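PDB 3EZY: dehydrogenase from Thermotoga maritima, which catalyses the NAD(+)-dependent oxidation of myo-inositol to scyllo-inosose, probably as a step in myo-inositol degradation. Local coordinates for residues A[88-93]-A[114-119]; A[80-85]-A[108-113]; A[256-261]-A[269-274]. All blocks are in the same frame, centred on the assembly; numbering follows the deposited sequence.

Interaction 1: A[88-93]-A[114-119]; sequences KKHVFC and ADVILF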
# COMPACT_ATOMS: atom_id res chain seq x y z
N LYS A 88 -26.62 -31.25 32.04
CA LYS A 88 -25.26 -31.74 31.77
C LYS A 88 -24.91 -31.70 30.28
O LYS A 88 -24.33 -32.66 29.72
CB LYS A 88 -25.03 -33.14 32.36
CG LYS A 88 -23.56 -33.63 32.31
CD LYS A 88 -23.37 -34.90 33.18
CE LYS A 88 -21.98 -35.55 33.04
NZ LYS A 88 -21.83 -36.39 31.78
N LYS A 89 -25.22 -30.55 29.65
CA LYS A 89 -24.88 -30.32 28.22
C LYS A 89 -23.83 -29.21 28.07
O LYS A 89 -24.03 -28.11 28.58
CB LYS A 89 -26.13 -29.85 27.44
CG LYS A 89 -27.30 -30.87 27.46
CD LYS A 89 -26.78 -32.30 27.16
CE LYS A 89 -27.91 -33.34 27.29
NZ LYS A 89 -29.04 -33.04 26.37
N HIS A 90 -22.77 -29.46 27.30
CA HIS A 90 -21.76 -28.43 27.01
C HIS A 90 -22.40 -27.25 26.29
O HIS A 90 -23.27 -27.44 25.45
CB HIS A 90 -20.67 -29.03 26.16
CG HIS A 90 -19.89 -30.09 26.87
ND1 HIS A 90 -19.19 -29.83 28.03
CD2 HIS A 90 -19.72 -31.40 26.60
CE1 HIS A 90 -18.60 -30.95 28.43
NE2 HIS A 90 -18.90 -31.91 27.58
N VAL A 91 -22.01 -26.02 26.64
CA VAL A 91 -22.77 -24.87 26.15
C VAL A 91 -21.90 -23.75 25.58
O VAL A 91 -20.90 -23.33 26.20
CB VAL A 91 -23.84 -24.33 27.21
CG1 VAL A 91 -23.21 -24.02 28.54
CG2 VAL A 91 -24.56 -23.08 26.69
N PHE A 92 -22.27 -23.30 24.37
CA PHE A 92 -21.67 -22.10 23.76
C PHE A 92 -22.73 -21.03 23.83
O PHE A 92 -23.91 -21.30 23.50
CB PHE A 92 -21.27 -22.41 22.30
CG PHE A 92 -20.93 -21.20 21.45
CD1 PHE A 92 -19.61 -20.84 21.21
CD2 PHE A 92 -21.95 -20.42 20.88
CE1 PHE A 92 -19.29 -19.68 20.41
CE2 PHE A 92 -21.66 -19.31 20.08
CZ PHE A 92 -20.32 -18.93 19.85
N CYS A 93 -22.37 -19.83 24.30
CA CYS A 93 -23.31 -18.72 24.39
C CYS A 93 -22.83 -17.52 23.58
O CYS A 93 -21.73 -16.98 23.82
CB CYS A 93 -23.52 -18.30 25.86
SG CYS A 93 -24.87 -17.13 26.13
N ALA A 114 -21.82 -28.39 37.24
CA ALA A 114 -22.18 -29.52 36.36
C ALA A 114 -20.98 -30.11 35.62
O ALA A 114 -21.09 -31.13 34.97
CB ALA A 114 -23.29 -29.11 35.34
N ASP A 115 -19.84 -29.46 35.71
CA ASP A 115 -18.66 -29.89 34.99
C ASP A 115 -18.87 -29.89 33.48
O ASP A 115 -18.45 -30.85 32.81
CB ASP A 115 -18.22 -31.29 35.43
CG ASP A 115 -16.79 -31.61 35.00
OD1 ASP A 115 -15.94 -30.69 35.14
OD2 ASP A 115 -16.51 -32.74 34.54
N VAL A 116 -19.54 -28.87 32.93
CA VAL A 116 -19.65 -28.77 31.45
C VAL A 116 -19.00 -27.46 31.03
O VAL A 116 -18.95 -26.52 31.83
CB VAL A 116 -21.12 -28.73 30.96
CG1 VAL A 116 -21.86 -30.05 31.32
CG2 VAL A 116 -21.82 -27.54 31.55
N ILE A 117 -18.54 -27.40 29.77
CA ILE A 117 -17.94 -26.21 29.16
C ILE A 117 -18.94 -25.07 29.04
O ILE A 117 -20.09 -25.28 28.65
CB ILE A 117 -17.45 -26.58 27.73
CG1 ILE A 117 -16.29 -27.55 27.81
CG2 ILE A 117 -17.03 -25.39 26.93
CD1 ILE A 117 -15.96 -28.12 26.43
N LEU A 118 -18.48 -23.88 29.38
CA LEU A 118 -19.15 -22.63 29.05
C LEU A 118 -18.20 -21.81 28.14
O LEU A 118 -17.15 -21.36 28.59
CB LEU A 118 -19.52 -21.81 30.29
CG LEU A 118 -20.12 -20.41 30.01
CD1 LEU A 118 -21.29 -20.49 29.01
CD2 LEU A 118 -20.59 -19.72 31.32
N PHE A 119 -18.55 -21.68 26.88
CA PHE A 119 -17.71 -21.00 25.87
C PHE A 119 -18.43 -19.70 25.49
O PHE A 119 -19.59 -19.73 25.13
CB PHE A 119 -17.62 -21.91 24.63
CG PHE A 119 -16.59 -21.47 23.58
CD1 PHE A 119 -15.50 -22.29 23.30
CD2 PHE A 119 -16.75 -20.28 22.88
CE1 PHE A 119 -14.56 -21.94 22.32
CE2 PHE A 119 -15.80 -19.91 21.91
CZ PHE A 119 -14.70 -20.75 21.65
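His90 and Ile117 start a run of four bonds that zips 88-93 to 114-119, segments that lead into two parallel strands at one margin of the Rossmann-fold sheet, joined by a beta-alpha-beta crossover through helix 101-114. Three of the bonds are backbone ones: Val91 N to Ile117 O (2.9 Å), Phe119 N to Val91 O (3.0 Å) and Cys93 N to Phe119 O (2.9 Å). The fourth shows how a side chain can extend such a pattern. Ile117 N donates to the ring nitrogen His90 ND1 at 3.1 Å, almost straight (168°) and in the plane of the imidazole, which therefore acts in the manner of a backbone carbonyl. A chi1 of -66°, placing CG beside its own backbone N, swings the ring over to the neighbouring strand. A leucine here would probably leave Ile117 N without this acceptor and set the segment leading into strand 118-121 free to shift.

Before the ring, Val116 turns in toward residues 88-93, its CG1 lying 3.6 Å from Lys88 C. Val91 and Leu118 lie side by side beyond it, CG1 to CD1 4.0 Å. Helix 77-86 covers Val91, while helix 277-298 packs on the opposite face, against His90, Ile117, Phe92 and Phe119. Strand 67-70 holds the far edge of 90-93 through backbone hydrogen bonds of His90 with Val68 and of Phe92 with Val68 and Val70. On the phenylalanine face the two rings meet obliquely, planes at 33°, with Phe92 CD1 only 3.4 Å from Phe119 CD2.

Interaction 2: A[80-85]-A[108-113]; sequences LVIACA and IEETKK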
# COMPACT_ATOMS: atom_id res chain seq x y z
N LEU A 80 -31.27 -20.21 29.82
CA LEU A 80 -30.91 -21.30 28.96
C LEU A 80 -29.58 -21.91 29.31
O LEU A 80 -29.45 -23.13 29.28
CB LEU A 80 -30.91 -20.88 27.48
CG LEU A 80 -32.34 -20.48 27.04
CD1 LEU A 80 -32.33 -19.87 25.63
CD2 LEU A 80 -33.25 -21.74 27.15
N VAL A 81 -28.58 -21.08 29.61
CA VAL A 81 -27.26 -21.65 29.92
C VAL A 81 -27.32 -22.44 31.26
O VAL A 81 -26.69 -23.48 31.42
CB VAL A 81 -26.18 -20.55 29.99
CG1 VAL A 81 -24.91 -21.09 30.74
CG2 VAL A 81 -25.81 -20.07 28.57
N ILE A 82 -28.06 -21.92 32.24
CA ILE A 82 -28.17 -22.67 33.51
C ILE A 82 -28.93 -24.00 33.32
O ILE A 82 -28.56 -25.04 33.88
CB ILE A 82 -28.80 -21.81 34.63
CG1 ILE A 82 -27.86 -20.65 34.96
CG2 ILE A 82 -29.10 -22.69 35.90
CD1 ILE A 82 -28.46 -19.61 35.84
N ALA A 83 -29.96 -23.96 32.49
CA ALA A 83 -30.68 -25.15 32.05
C ALA A 83 -29.76 -26.16 31.33
O ALA A 83 -29.86 -27.38 31.56
CB ALA A 83 -31.86 -24.72 31.12
N CYS A 84 -28.85 -25.71 30.46
CA CYS A 84 -27.87 -26.67 29.92
C CYS A 84 -27.03 -27.31 31.04
O CYS A 84 -26.70 -28.49 30.98
CB CYS A 84 -26.91 -26.03 28.90
SG CYS A 84 -27.70 -25.39 27.42
N ALA A 85 -26.60 -26.53 32.03
CA ALA A 85 -25.75 -27.13 33.07
C ALA A 85 -26.54 -28.21 33.85
O ALA A 85 -26.04 -29.31 34.09
CB ALA A 85 -25.21 -26.06 34.03
N ILE A 108 -21.60 -19.06 35.30
CA ILE A 108 -20.30 -19.65 35.57
C ILE A 108 -20.34 -20.68 36.72
O ILE A 108 -19.84 -21.78 36.57
CB ILE A 108 -19.28 -18.54 35.91
CG1 ILE A 108 -18.97 -17.68 34.67
CG2 ILE A 108 -18.03 -19.13 36.54
CD1 ILE A 108 -18.28 -16.34 35.01
N GLU A 109 -20.95 -20.33 37.85
CA GLU A 109 -21.14 -21.30 38.96
C GLU A 109 -21.81 -22.63 38.57
O GLU A 109 -21.32 -23.71 38.87
CB GLU A 109 -22.02 -20.68 40.03
CG GLU A 109 -21.59 -20.97 41.45
CD GLU A 109 -21.00 -19.71 42.13
OE1 GLU A 109 -21.31 -18.59 41.63
OE2 GLU A 109 -20.25 -19.85 43.15
N GLU A 110 -22.96 -22.54 37.91
CA GLU A 110 -23.72 -23.76 37.53
C GLU A 110 -23.04 -24.65 36.50
O GLU A 110 -23.01 -25.88 36.63
CB GLU A 110 -25.13 -23.39 37.07
CG GLU A 110 -25.85 -22.57 38.10
CD GLU A 110 -26.42 -23.45 39.21
OE1 GLU A 110 -26.82 -24.58 38.89
OE2 GLU A 110 -26.43 -23.03 40.39
N THR A 111 -22.44 -24.04 35.49
CA THR A 111 -21.74 -24.86 34.52
C THR A 111 -20.55 -25.52 35.19
O THR A 111 -20.25 -26.69 34.94
CB THR A 111 -21.29 -24.04 33.25
OG1 THR A 111 -20.65 -22.84 33.65
CG2 THR A 111 -22.51 -23.65 32.38
N LYS A 112 -19.85 -24.78 36.06
CA LYS A 112 -18.69 -25.36 36.76
C LYS A 112 -19.14 -26.50 37.67
O LYS A 112 -18.54 -27.56 37.68
CB LYS A 112 -17.96 -24.28 37.57
CG LYS A 112 -16.69 -24.78 38.25
CD LYS A 112 -16.03 -23.66 39.06
CE LYS A 112 -14.66 -24.10 39.59
NZ LYS A 112 -14.70 -24.71 40.97
N LYS A 113 -20.23 -26.29 38.40
CA LYS A 113 -20.82 -27.35 39.22
C LYS A 113 -21.10 -28.57 38.35
O LYS A 113 -20.70 -29.67 38.70
CB LYS A 113 -22.12 -26.88 39.86
CG LYS A 113 -22.44 -27.52 41.19
CD LYS A 113 -22.31 -26.49 42.32
CE LYS A 113 -23.48 -25.50 42.29
NZ LYS A 113 -24.77 -26.22 42.02
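Glu110 OE2 has two basic partners: Arg106, one turn earlier on the same helix, forms a salt bridge to it, and Lys113 NZ makes a long one at 3.9 Å. The stem below this carboxylate does the touching, for Glu110 CG lies 3.9 Å from Ile82 CG2 on the neighbouring helix. A bend at chi2 (-80°) turns the charged end off the line of that stem, so that one residue offers methylenes to its apolar neighbour and its acid to the basic groups around it. Lys86 adds a weak, long ion pair to OE1.

The helices containing 80-85 and 108-113 flank strand 90-94, which leads from one to the other in the chain, and they illustrate how consecutive crossover helices of a Rossmann fold pack on one side of the sheet. Their axes run nearly parallel, 16° apart, and approach to 8.5 Å. Ala85 permits this closeness. Its CB presses against the other backbone, 3.4 Å from Glu110 O and 3.7 Å from Thr111 CA, and the CA atoms of Ala85 and Thr111 are 4.8 Å apart.

Thr111 divides its side chain between two tasks. With chi1 at 48°, OG1 stands between backbone N and carbonyl carbon, from where it bonds to Met107 O in the preceding turn, while CG2 is left for the other helix and meets Val81 CG1 at 3.9 Å, the two side chains crossing. Val81 and Thr111 both also rest on Val91 of the sheet beneath. The chemistry implies a contact made by methyls and methylenes and by a methyl against backbone, in which Thr111 OG1 and Glu110 OE2 find partners in their own helix and the weak pair to Lys86 reaches the neighbouring one.

Interaction 3: A[256-261]-A[269-274]; sequences RETTVV and RGSRYL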
# COMPACT_ATOMS: atom_id res chain seq x y z
N ARG A 256 -10.33 -5.78 1.88
CA ARG A 256 -11.05 -5.17 0.79
C ARG A 256 -11.66 -6.30 -0.05
O ARG A 256 -11.20 -7.45 -0.02
CB ARG A 256 -10.15 -4.33 -0.16
CG ARG A 256 -9.06 -3.42 0.43
CD ARG A 256 -9.65 -2.34 1.26
NE ARG A 256 -8.67 -1.33 1.70
CZ ARG A 256 -7.94 -1.42 2.82
NH1 ARG A 256 -8.04 -2.49 3.58
NH2 ARG A 256 -7.14 -0.43 3.17
N GLU A 257 -12.65 -5.95 -0.84
CA GLU A 257 -13.34 -6.96 -1.66
C GLU A 257 -12.36 -7.61 -2.64
O GLU A 257 -12.46 -8.78 -2.93
CB GLU A 257 -14.46 -6.29 -2.45
CG GLU A 257 -15.27 -7.30 -3.30
CD GLU A 257 -16.16 -6.64 -4.38
OE1 GLU A 257 -15.78 -5.59 -4.99
OE2 GLU A 257 -17.24 -7.24 -4.65
N THR A 258 -11.40 -6.84 -3.15
CA THR A 258 -10.64 -7.35 -4.25
C THR A 258 -9.19 -6.78 -4.18
O THR A 258 -8.95 -5.85 -3.43
CB THR A 258 -11.40 -6.86 -5.46
OG1 THR A 258 -12.15 -7.92 -6.12
CG2 THR A 258 -10.64 -5.99 -6.28
N THR A 259 -8.25 -7.34 -4.95
CA THR A 259 -6.90 -6.79 -5.03
C THR A 259 -6.74 -5.77 -6.17
O THR A 259 -5.63 -5.36 -6.48
CB THR A 259 -5.80 -7.87 -5.19
OG1 THR A 259 -5.91 -8.49 -6.48
CG2 THR A 259 -5.86 -8.89 -4.06
N VAL A 260 -7.84 -5.33 -6.75
CA VAL A 260 -7.79 -4.44 -7.92
C VAL A 260 -7.63 -2.99 -7.54
O VAL A 260 -8.24 -2.50 -6.56
CB VAL A 260 -9.10 -4.62 -8.81
CG1 VAL A 260 -9.06 -3.75 -10.06
CG2 VAL A 260 -9.28 -6.08 -9.21
N VAL A 261 -6.82 -2.29 -8.34
CA VAL A 261 -6.52 -0.90 -8.13
C VAL A 261 -6.67 -0.15 -9.46
O VAL A 261 -6.02 -0.50 -10.45
CB VAL A 261 -5.06 -0.69 -7.59
CG1 VAL A 261 -4.76 0.83 -7.45
CG2 VAL A 261 -4.85 -1.43 -6.22
N ARG A 269 -7.14 4.29 -6.90
CA ARG A 269 -8.39 3.95 -6.21
C ARG A 269 -8.46 2.45 -5.97
O ARG A 269 -8.44 1.66 -6.92
CB ARG A 269 -9.61 4.35 -7.05
CG ARG A 269 -9.58 5.83 -7.47
CD ARG A 269 -10.84 6.25 -8.23
NE ARG A 269 -11.97 6.22 -7.31
CZ ARG A 269 -13.20 6.60 -7.62
NH1 ARG A 269 -13.46 7.04 -8.86
NH2 ARG A 269 -14.17 6.52 -6.70
N GLY A 270 -8.55 2.08 -4.71
CA GLY A 270 -8.64 0.66 -4.31
C GLY A 270 -10.07 0.17 -4.26
O GLY A 270 -10.99 0.94 -4.43
N SER A 271 -10.26 -1.14 -4.02
CA SER A 271 -11.58 -1.76 -3.91
C SER A 271 -12.33 -1.33 -2.64
O SER A 271 -11.72 -0.90 -1.67
CB SER A 271 -11.38 -3.27 -3.88
OG SER A 271 -12.62 -3.93 -3.93
N ARG A 272 -13.66 -1.44 -2.65
CA ARG A 272 -14.45 -1.16 -1.45
C ARG A 272 -14.04 -2.07 -0.26
O ARG A 272 -13.61 -3.20 -0.43
CB ARG A 272 -15.96 -1.34 -1.77
CG ARG A 272 -16.36 -2.81 -2.02
CD ARG A 272 -17.90 -3.02 -1.92
NE ARG A 272 -18.32 -4.43 -2.04
CZ ARG A 272 -18.51 -5.27 -1.02
NH1 ARG A 272 -18.28 -4.91 0.25
NH2 ARG A 272 -18.92 -6.52 -1.28
N TYR A 273 -14.23 -1.57 0.95
CA TYR A 273 -14.04 -2.35 2.17
C TYR A 273 -15.18 -3.33 2.28
O TYR A 273 -16.26 -3.10 1.71
CB TYR A 273 -14.10 -1.42 3.41
CG TYR A 273 -12.89 -0.52 3.60
CD1 TYR A 273 -12.15 -0.05 2.51
CD2 TYR A 273 -12.49 -0.13 4.88
CE1 TYR A 273 -11.03 0.74 2.71
CE2 TYR A 273 -11.40 0.65 5.09
CZ TYR A 273 -10.66 1.09 4.02
OH TYR A 273 -9.56 1.89 4.27
N LEU A 274 -14.97 -4.41 3.03
CA LEU A 274 -16.07 -5.30 3.38
C LEU A 274 -17.16 -4.52 4.13
O LEU A 274 -16.89 -3.63 4.94
CB LEU A 274 -15.62 -6.46 4.23
CG LEU A 274 -14.61 -7.31 3.55
CD1 LEU A 274 -14.28 -8.50 4.49
CD2 LEU A 274 -15.07 -7.74 2.17
O HOH W 1 -9.65 0.30 -0.82
O HOH W 2 -8.09 -2.97 -3.96
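Residues 256-261 and 269-274 run side by side but touch unevenly: a single bridge joins Arg256 and Tyr273, Glu257 N bonds to Arg272 O at 2.9 Å and 164°, and beyond this the backbones part around Ser271. A water spans the gap, accepting from Ser271 N (2.8 Å) and donating to Val260 O (2.6 Å) and Thr258 O (3.1 Å), so it stands in for direct pairing. The Ser271 side chain points toward residues 256-261, and OG comes within 3.3 Å of Glu257 CB.

Arg256 lies alongside Tyr273, the two pointing the same way. This is an off-centre cation-pi contact: Arg256 CZ is 4.3 Å from the Tyr273 ring centroid, with the guanidinium and ring planes 42° apart. The bend at chi2 (-64°) lays the arginine alongside the ring, and Asp268 of the third subunit then takes both polar ends, Arg256 NH2 in a salt bridge and Tyr273 OH in a hydrogen bond; Asp253 of the same chain also pairs with NH2. These acids probably balance the arginine's charge.

Glu257 and Arg272 cross, the carbons of the acid lying over one guanidinium face. Their salt bridge is long, Glu257 OE2 to Arg272 NH2 3.8 Å, and Arg272 NH1 has a further partner in Glu279. Further along, Val260 and Val261 pair in antiparallel fashion with a strand of the second subunit. The whole is the base of a beta hairpin, strands 260-264 and 267-270, that serves as an assembly element, carrying its sheet across one subunit interface and charged side chains into another.

Overall arrangement
Interactions 1 and 2 are two layers of one unit: their centres lie 7 Å apart, and the chain alternates between helix and strand. They are tied by probable hydrogen bonds from Lys89 N to Cys84 O (2.9 Å) and from Val116 N to Thr111 O (3.1 Å), so these turns probably fix where the strands begin. The Phe92 side chain lies near, without touching, a GxGxxG pattern, consistent with the nucleotide-binding loop of Rossmann folds. Interaction 3 is on the other side of the chain's centre, its nearest atoms about 20 Å from interaction 1 and about 29 Å from interaction 2; it serves subunit contacts, and a diol, probably from the crystallisation liquor, bonds to Gly270 O.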